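Local coordinates for protein probable arylamine n-acetyl transferase (Mycobacterium abscessus, PDB 4GUZ) that probably transfers the acetyl group of acetyl coenzyme A to arylamines, at residues L233-L238 against T249-P254; L35-Q39 against W128-V132. All blocks are in the same frame, centred on the assembly; numbering follows the deposited sequence.

Contact 1: residues L233-L238 against T249-P254; sequences LDHREL and TRQLTP
With chi1 of -78°, Arg-236 starts its side chain beside its own backbone N, and a bend at chi3 (56°) then turns NE back onto Leu-252 O, 3.0 Å away. The bond is nearly straight (160° at the hydrogen), and the oxygen sits at the guanidinium edge, close to its plane. Leu-252 returns the favour through its backbone: its N donates to Arg-236 O at 2.8 Å, so one arginine serves both polar backbone atoms of the residue just past strand 246-251. Pro-254 CD lies over one face of the guanidinium, 4.0 Å above its centre, and the end of Gln-251 comes over the opposite face.

Further along, strands 237-242 and 246-251 pair as an antiparallel hairpin. Leu-238 and Arg-250 form the hydrogen-bonded pair, Leu-238 N to Arg-250 O at 2.7 Å and Arg-250 N to Leu-238 O at 3.0 Å. Glu-237 and Gln-251 make the non-hydrogen-bonded pair; the glutamate bends at chi2, which brings OE2 within 3.4 Å of Thr-249 CB. Beside Leu-238, Leu-252 CD1 touches Leu-233 CD1 at 3.9 Å and also reaches Leu-238 CB, while Val-257 of helix 254-263 packs on both Leu-233 and Leu-252. Thr-253 caps a backbone N of that helix with its side chain, and its own N bonds to Glu-256 OE1, as in a capping box.

Two backbone carbonyl oxygens, Leu-252 O and Leu-281 O, accept from the guanidinium and probably help to stabilise its positive charge. These bonds tie the type II' turn 234-237 to the segment just before helix 254-263 and to the end of helix 271-282.

Contact 2: residues L35-Q39 against W128-V132; sequences LRRLQ and WLCDV
One buried water joins Gln-39 to the strand: it donates to Leu-129 O at 2.7 Å and accepts from Gln-39 NE2 at 3.0 Å and from Asp-131 N at 3.1 Å. The same NE2 also donates to Pro-138 O, so the amide nitrogen is used twice and the side chain has little freedom to turn. Gln-39 gets there by stretching straight off helix 32-45, chi1 of -179° followed by an extended chain. Its OE1 then rests against Cys-130, 3.4 Å from CA and about as close to CB, while Val-132 CG1 packs against Gln-39 CG and CD, 3.8 Å from CD.

One turn earlier, Leu-35 lays its forked end on the cysteine, with CD1 3.6 Å from Cys-130 SG, and its other branch leans on Trp-128 CB. Phe-86 of helix 79-92 touches Cys-130 and Val-132 as well. At the outer end, Arg-36 runs out extended until NH2 stands 3.6 Å from Trp-128 CH2; the indole carbon meets the guanidinium at its edge, and the two planes are turned 69° apart.

The helix segment and strand run nearly parallel, at 18°, with their axes 10.7 Å apart. Asp-131 points its CB away from the helix, and its carboxylate accepts from His-116 NE2 and His-189 NE2. Gln-39 and the water therefore hold the backbone from which this aspartate projects, a second-shell arrangement behind what is probably the Cys-79, His-116, Asp-131 catalytic triad, as in other arylamine N-acetyltransferases.

The two contacts sit on opposite sides of the chain's centre, about 30 Å apart between centres and about 16 Å between nearest atoms, so neither touches the other. Contact 2 is the inner one, about 11 Å from the middle of the chain, and it includes Asp-131 of the probable triad, with helix 32-45 set against strand 126-130. Contact 1 lies about 21 Å out, at the edge of a separate antiparallel sheet, where the outermost strand 246-251 leads into helix 254-263. The chain completes contact 2 before it begins contact 1. One thus belongs to the presumed active site and its surroundings; the other joins a peripheral hairpin to the C-terminal helices.

Contact 1: residues L233-L238 against T249-P254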
ATOM      1  N   LEU A 233     -12.772   2.602   4.654  1.00 18.36           N
ATOM      2  CA  LEU A 233     -13.339   3.032   5.921  1.00 17.22           C
ATOM      3  C   LEU A 233     -12.497   4.218   6.399  1.00 21.07           C
ATOM      4  O   LEU A 233     -11.295   4.078   6.650  1.00 19.34           O
ATOM      5  CB  LEU A 233     -13.377   1.888   6.949  1.00 16.84           C
ATOM      6  CG  LEU A 233     -13.869   2.265   8.346  1.00 20.46           C
ATOM      7  CD1 LEU A 233     -15.366   2.606   8.337  1.00 20.89           C
ATOM      8  CD2 LEU A 233     -13.582   1.170   9.345  1.00 22.67           C
ATOM      9  N   ASP A 234     -13.109   5.404   6.441  1.00 18.29           N
ATOM     10  CA  ASP A 234     -12.422   6.615   6.848  1.00 17.16           C
ATOM     11  C   ASP A 234     -12.953   6.933   8.247  1.00 21.16           C
ATOM     12  O   ASP A 234     -14.008   7.556   8.388  1.00 19.28           O
ATOM     13  CB  ASP A 234     -12.667   7.742   5.815  1.00 19.13           C
ATOM     14  CG  ASP A 234     -11.844   8.997   6.048  1.00 24.12           C
ATOM     15  OD1 ASP A 234     -11.059   9.022   7.021  1.00 22.49           O
ATOM     16  OD2 ASP A 234     -11.986   9.965   5.250  1.00 26.82           O
ATOM     17  N   HIS A 235     -12.274   6.376   9.270  1.00 19.80           N
ATOM     18  CA  HIS A 235     -12.626   6.454  10.696  1.00 21.70           C
ATOM     19  C   HIS A 235     -13.916   5.629  10.892  1.00 25.96           C
ATOM     20  O   HIS A 235     -13.820   4.400  10.939  1.00 26.59           O
ATOM     21  CB  HIS A 235     -12.729   7.912  11.201  1.00 23.59           C
ATOM     22  CG  HIS A 235     -12.783   8.045  12.689  1.00 28.69           C
ATOM     23  ND1 HIS A 235     -11.820   7.473  13.502  1.00 31.74           N
ATOM     24  CD2 HIS A 235     -13.653   8.736  13.462  1.00 31.66           C
ATOM     25  CE1 HIS A 235     -12.152   7.807  14.740  1.00 31.36           C
ATOM     26  NE2 HIS A 235     -13.240   8.571  14.768  1.00 31.44           N
ATOM     27  N   ARG A 236     -15.099   6.269  10.910  1.00 21.23           N
ATOM     28  CA  ARG A 236     -16.396   5.579  11.038  1.00 20.57           C
ATOM     29  C   ARG A 236     -17.242   5.724   9.748  1.00 21.79           C
ATOM     30  O   ARG A 236     -18.387   5.275   9.700  1.00 21.30           O
ATOM     31  CB  ARG A 236     -17.171   6.138  12.250  1.00 19.99           C
ATOM     32  CG  ARG A 236     -16.687   5.606  13.595  1.00 26.72           C
ATOM     33  CD  ARG A 236     -17.245   6.408  14.765  1.00 32.93           C
ATOM     34  NE  ARG A 236     -18.710   6.468  14.770  1.00 38.39           N
ATOM     35  CZ  ARG A 236     -19.441   7.056  15.714  1.00 55.04           C
ATOM     36  NH1 ARG A 236     -18.852   7.635  16.756  1.00 38.79           N
ATOM     37  NH2 ARG A 236     -20.765   7.058  15.632  1.00 43.61           N
ATOM     38  N   GLU A 237     -16.697   6.393   8.727  1.00 19.11           N
ATOM     39  CA  GLU A 237     -17.412   6.614   7.475  1.00 18.19           C
ATOM     40  C   GLU A 237     -17.029   5.558   6.468  1.00 20.84           C
ATOM     41  O   GLU A 237     -15.862   5.460   6.100  1.00 20.16           O
ATOM     42  CB  GLU A 237     -17.104   8.007   6.914  1.00 19.41           C
ATOM     43  CG  GLU A 237     -18.111   8.488   5.882  1.00 28.34           C
ATOM     44  CD  GLU A 237     -19.482   8.896   6.397  1.00 26.88           C
ATOM     45  OE1 GLU A 237     -19.609   9.260   7.586  1.00 22.35           O
ATOM     46  OE2 GLU A 237     -20.405   8.983   5.562  1.00 21.60           O
ATOM     47  N   LEU A 238     -18.004   4.788   6.007  1.00 18.97           N
ATOM     48  CA  LEU A 238     -17.715   3.746   5.023  1.00 18.35           C
ATOM     49  C   LEU A 238     -17.965   4.277   3.647  1.00 20.67           C
ATOM     50  O   LEU A 238     -19.096   4.628   3.341  1.00 21.51           O
ATOM     51  CB  LEU A 238     -18.558   2.484   5.273  1.00 17.84           C
ATOM     52  CG  LEU A 238     -18.303   1.293   4.312  1.00 22.20           C
ATOM     53  CD1 LEU A 238     -16.861   0.761   4.418  1.00 20.37           C
ATOM     54  CD2 LEU A 238     -19.306   0.169   4.576  1.00 25.57           C
ATOM     55  N   THR A 249     -21.364   7.102   0.641  1.00 18.22           N
ATOM     56  CA  THR A 249     -20.803   7.094   1.994  1.00 18.59           C
ATOM     57  C   THR A 249     -21.889   6.937   3.040  1.00 24.44           C
ATOM     58  O   THR A 249     -22.989   7.465   2.863  1.00 23.49           O
ATOM     59  CB  THR A 249     -20.019   8.416   2.250  1.00 21.97           C
ATOM     60  OG1 THR A 249     -20.895   9.539   2.052  1.00 21.68           O
ATOM     61  CG2 THR A 249     -18.820   8.577   1.325  1.00 21.70           C
ATOM     62  N   ARG A 250     -21.580   6.214   4.122  1.00 21.63           N
ATOM     63  CA  ARG A 250     -22.492   6.018   5.244  1.00 21.48           C
ATOM     64  C   ARG A 250     -21.706   5.959   6.563  1.00 25.01           C
ATOM     65  O   ARG A 250     -20.610   5.375   6.604  1.00 24.05           O
ATOM     66  CB  ARG A 250     -23.388   4.781   5.060  1.00 21.99           C
ATOM     67  CG  ARG A 250     -22.667   3.442   4.958  1.00 27.34           C
ATOM     68  CD  ARG A 250     -23.640   2.279   4.819  1.00 43.33           C
ATOM     69  NE  ARG A 250     -24.263   1.938   6.100  1.00 52.26           N
ATOM     70  CZ  ARG A 250     -24.068   0.799   6.756  1.00 62.68           C
ATOM     71  NH1 ARG A 250     -23.264  -0.134   6.257  1.00 41.63           N
ATOM     72  NH2 ARG A 250     -24.669   0.584   7.919  1.00 54.05           N
ATOM     73  N   GLN A 251     -22.250   6.610   7.621  1.00 18.56           N
ATOM     74  CA  GLN A 251     -21.639   6.605   8.940  1.00 19.97           C
ATOM     75  C   GLN A 251     -22.005   5.318   9.675  1.00 25.71           C
ATOM     76  O   GLN A 251     -23.171   4.912   9.677  1.00 26.51           O
ATOM     77  CB  GLN A 251     -22.058   7.843   9.763  1.00 21.45           C
ATOM     78  CG  GLN A 251     -21.405   7.914  11.157  1.00 32.15           C
ATOM     79  CD  GLN A 251     -20.109   8.702  11.229  1.00 51.49           C
ATOM     80  OE1 GLN A 251     -19.260   8.712  10.313  1.00 39.23           O
ATOM     81  NE2 GLN A 251     -19.906   9.349  12.365  1.00 44.44           N
ATOM     82  N   LEU A 252     -21.021   4.712  10.329  1.00 22.59           N
ATOM     83  CA  LEU A 252     -21.202   3.496  11.106  1.00 22.72           C
ATOM     84  C   LEU A 252     -21.098   3.813  12.576  1.00 28.52           C
ATOM     85  O   LEU A 252     -20.327   4.698  12.963  1.00 28.07           O
ATOM     86  CB  LEU A 252     -20.136   2.445  10.728  1.00 22.54           C
ATOM     87  CG  LEU A 252     -20.054   1.984   9.253  1.00 26.64           C
ATOM     88  CD1 LEU A 252     -18.864   1.098   9.045  1.00 26.63           C
ATOM     89  CD2 LEU A 252     -21.280   1.196   8.848  1.00 27.95           C
ATOM     90  N   THR A 253     -21.874   3.092  13.399  1.00 25.75           N
ATOM     91  CA  THR A 253     -21.789   3.175  14.853  1.00 26.27           C
ATOM     92  C   THR A 253     -20.505   2.431  15.271  1.00 32.69           C
ATOM     93  O   THR A 253     -20.055   1.584  14.492  1.00 32.25           O
ATOM     94  CB  THR A 253     -23.022   2.521  15.523  1.00 30.67           C
ATOM     95  OG1 THR A 253     -23.023   1.130  15.215  1.00 30.60           O
ATOM     96  CG2 THR A 253     -24.352   3.178  15.147  1.00 29.10           C
ATOM     97  N   PRO A 254     -19.966   2.603  16.502  1.00 30.92           N
ATOM     98  CA  PRO A 254     -18.772   1.829  16.890  1.00 31.76           C
ATOM     99  C   PRO A 254     -18.940   0.306  16.697  1.00 34.69           C
ATOM    100  O   PRO A 254     -18.016  -0.346  16.203  1.00 33.08           O
ATOM    101  CB  PRO A 254     -18.588   2.216  18.360  1.00 34.11           C
ATOM    102  CG  PRO A 254     -19.115   3.606  18.430  1.00 37.69           C
ATOM    103  CD  PRO A 254     -20.339   3.558  17.568  1.00 32.84           C
TER

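Contact 2: residues L35-Q39 against W128-V132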
ATOM      1  N   LEU A  35       6.119 -10.975 -12.071  1.00 21.52           N
ATOM      2  CA  LEU A  35       5.897  -9.724 -11.337  1.00 19.57           C
ATOM      3  C   LEU A  35       4.437  -9.302 -11.417  1.00 22.16           C
ATOM      4  O   LEU A  35       3.873  -8.876 -10.412  1.00 20.74           O
ATOM      5  CB  LEU A  35       6.816  -8.616 -11.893  1.00 18.96           C
ATOM      6  CG  LEU A  35       6.799  -7.267 -11.160  1.00 22.34           C
ATOM      7  CD1 LEU A  35       7.323  -7.400  -9.737  1.00 23.28           C
ATOM      8  CD2 LEU A  35       7.583  -6.215 -11.929  1.00 19.54           C
ATOM      9  N   ARG A  36       3.817  -9.429 -12.609  1.00 21.33           N
ATOM     10  CA  ARG A  36       2.410  -9.093 -12.805  1.00 21.00           C
ATOM     11  C   ARG A  36       1.530  -9.940 -11.908  1.00 24.14           C
ATOM     12  O   ARG A  36       0.637  -9.405 -11.251  1.00 22.35           O
ATOM     13  CB  ARG A  36       1.985  -9.247 -14.289  1.00 20.86           C
ATOM     14  CG  ARG A  36       2.369  -8.027 -15.118  1.00 25.57           C
ATOM     15  CD  ARG A  36       2.171  -8.216 -16.612  1.00 30.67           C
ATOM     16  NE  ARG A  36       2.830  -7.126 -17.335  1.00 40.74           N
ATOM     17  CZ  ARG A  36       2.398  -6.584 -18.470  1.00 60.32           C
ATOM     18  NH1 ARG A  36       1.301  -7.048 -19.065  1.00 57.20           N
ATOM     19  NH2 ARG A  36       3.059  -5.576 -19.023  1.00 35.72           N
ATOM     20  N   ARG A  37       1.787 -11.253 -11.865  1.00 21.78           N
ATOM     21  CA  ARG A  37       0.984 -12.162 -11.037  1.00 21.34           C
ATOM     22  C   ARG A  37       1.216 -11.899  -9.547  1.00 22.12           C
ATOM     23  O   ARG A  37       0.269 -12.003  -8.771  1.00 21.30           O
ATOM     24  CB  ARG A  37       1.262 -13.631 -11.381  1.00 22.35           C
ATOM     25  CG  ARG A  37       0.807 -13.996 -12.807  1.00 29.06           C
ATOM     26  CD  ARG A  37       0.565 -15.488 -13.045  1.00 30.62           C
ATOM     27  NE  ARG A  37       1.636 -16.371 -12.563  1.00 31.46           N
ATOM     28  CZ  ARG A  37       2.838 -16.507 -13.119  1.00 46.23           C
ATOM     29  NH1 ARG A  37       3.173 -15.782 -14.182  1.00 30.31           N
ATOM     30  NH2 ARG A  37       3.723 -17.347 -12.599  1.00 39.95           N
ATOM     31  N   LEU A  38       2.454 -11.512  -9.166  1.00 19.69           N
ATOM     32  CA  LEU A  38       2.828 -11.212  -7.770  1.00 18.65           C
ATOM     33  C   LEU A  38       2.099  -9.972  -7.279  1.00 20.75           C
ATOM     34  O   LEU A  38       1.467 -10.007  -6.231  1.00 19.15           O
ATOM     35  CB  LEU A  38       4.338 -11.007  -7.613  1.00 18.48           C
ATOM     36  CG  LEU A  38       5.244 -12.232  -7.655  1.00 23.68           C
ATOM     37  CD1 LEU A  38       6.685 -11.809  -7.639  1.00 24.28           C
ATOM     38  CD2 LEU A  38       4.996 -13.153  -6.469  1.00 25.55           C
ATOM     39  N   GLN A  39       2.166  -8.888  -8.049  1.00 18.10           N
ATOM     40  CA  GLN A  39       1.503  -7.657  -7.660  1.00 16.66           C
ATOM     41  C   GLN A  39      -0.031  -7.826  -7.606  1.00 18.71           C
ATOM     42  O   GLN A  39      -0.641  -7.409  -6.624  1.00 16.52           O
ATOM     43  CB  GLN A  39       1.887  -6.507  -8.593  1.00 17.48           C
ATOM     44  CG  GLN A  39       1.204  -5.204  -8.167  1.00 17.59           C
ATOM     45  CD  GLN A  39       1.910  -3.939  -8.567  1.00 21.75           C
ATOM     46  OE1 GLN A  39       3.081  -3.929  -8.938  1.00 15.96           O
ATOM     47  NE2 GLN A  39       1.266  -2.819  -8.290  1.00 17.43           N
ATOM     48  N   TRP A 128       9.884  -0.777 -13.833  1.00 18.84           N
ATOM     49  CA  TRP A 128       8.498  -1.039 -13.471  1.00 18.28           C
ATOM     50  C   TRP A 128       8.199  -0.592 -12.060  1.00 19.29           C
ATOM     51  O   TRP A 128       8.791  -1.098 -11.106  1.00 18.32           O
ATOM     52  CB  TRP A 128       8.206  -2.541 -13.614  1.00 18.14           C
ATOM     53  CG  TRP A 128       8.277  -2.992 -15.041  1.00 19.52           C
ATOM     54  CD1 TRP A 128       9.383  -3.419 -15.711  1.00 21.96           C
ATOM     55  CD2 TRP A 128       7.205  -2.983 -15.995  1.00 19.29           C
ATOM     56  NE1 TRP A 128       9.064  -3.704 -17.018  1.00 20.74           N
ATOM     57  CE2 TRP A 128       7.739  -3.426 -17.228  1.00 22.72           C
ATOM     58  CE3 TRP A 128       5.846  -2.638 -15.932  1.00 19.84           C
ATOM     59  CZ2 TRP A 128       6.953  -3.565 -18.381  1.00 21.79           C
ATOM     60  CZ3 TRP A 128       5.074  -2.767 -17.076  1.00 21.24           C
ATOM     61  CH2 TRP A 128       5.627  -3.234 -18.283  1.00 21.84           C
ATOM     62  N   LEU A 129       7.233   0.321 -11.923  1.00 14.73           N
ATOM     63  CA  LEU A 129       6.817   0.800 -10.612  1.00 12.90           C
ATOM     64  C   LEU A 129       5.878  -0.206  -9.973  1.00 17.45           C
ATOM     65  O   LEU A 129       4.846  -0.537 -10.568  1.00 17.11           O
ATOM     66  CB  LEU A 129       6.128   2.174 -10.743  1.00 12.28           C
ATOM     67  CG  LEU A 129       5.554   2.757  -9.435  1.00 15.92           C
ATOM     68  CD1 LEU A 129       6.647   3.037  -8.446  1.00 16.27           C
ATOM     69  CD2 LEU A 129       4.668   3.972  -9.726  1.00 18.00           C
ATOM     70  N   CYS A 130       6.218  -0.689  -8.763  1.00 14.74           N
ATOM     71  CA  CYS A 130       5.345  -1.612  -8.042  1.00 14.58           C
ATOM     72  C   CYS A 130       4.807  -0.895  -6.804  1.00 15.92           C
ATOM     73  O   CYS A 130       5.416  -0.931  -5.723  1.00 16.51           O
ATOM     74  CB  CYS A 130       6.062  -2.912  -7.689  1.00 16.15           C
ATOM     75  SG  CYS A 130       6.586  -3.878  -9.132  1.00 19.76           S
ATOM     76  N   ASP A 131       3.658  -0.224  -6.973  1.00 12.44           N
ATOM     77  CA  ASP A 131       2.991   0.510  -5.881  1.00 11.65           C
ATOM     78  C   ASP A 131       2.007  -0.454  -5.244  1.00 17.62           C
ATOM     79  O   ASP A 131       0.815  -0.458  -5.561  1.00 18.89           O
ATOM     80  CB  ASP A 131       2.320   1.756  -6.434  1.00 12.54           C
ATOM     81  CG  ASP A 131       1.840   2.733  -5.373  1.00 17.94           C
ATOM     82  OD1 ASP A 131       2.041   2.451  -4.170  1.00 20.49           O
ATOM     83  OD2 ASP A 131       1.264   3.767  -5.747  1.00 18.20           O
ATOM     84  N   VAL A 132       2.523  -1.332  -4.392  1.00 14.25           N
ATOM     85  CA  VAL A 132       1.743  -2.453  -3.839  1.00 14.64           C
ATOM     86  C   VAL A 132       1.027  -2.162  -2.506  1.00 18.70           C
ATOM     87  O   VAL A 132       0.145  -2.935  -2.127  1.00 17.86           O
ATOM     88  CB  VAL A 132       2.605  -3.739  -3.688  1.00 18.24           C
ATOM     89  CG1 VAL A 132       3.196  -4.183  -5.036  1.00 17.54           C
ATOM     90  CG2 VAL A 132       3.694  -3.580  -2.617  1.00 18.70           C
TER
HETATM   91  O   HOH W   1       2.235  -0.387  -9.742  1.00 15.43           O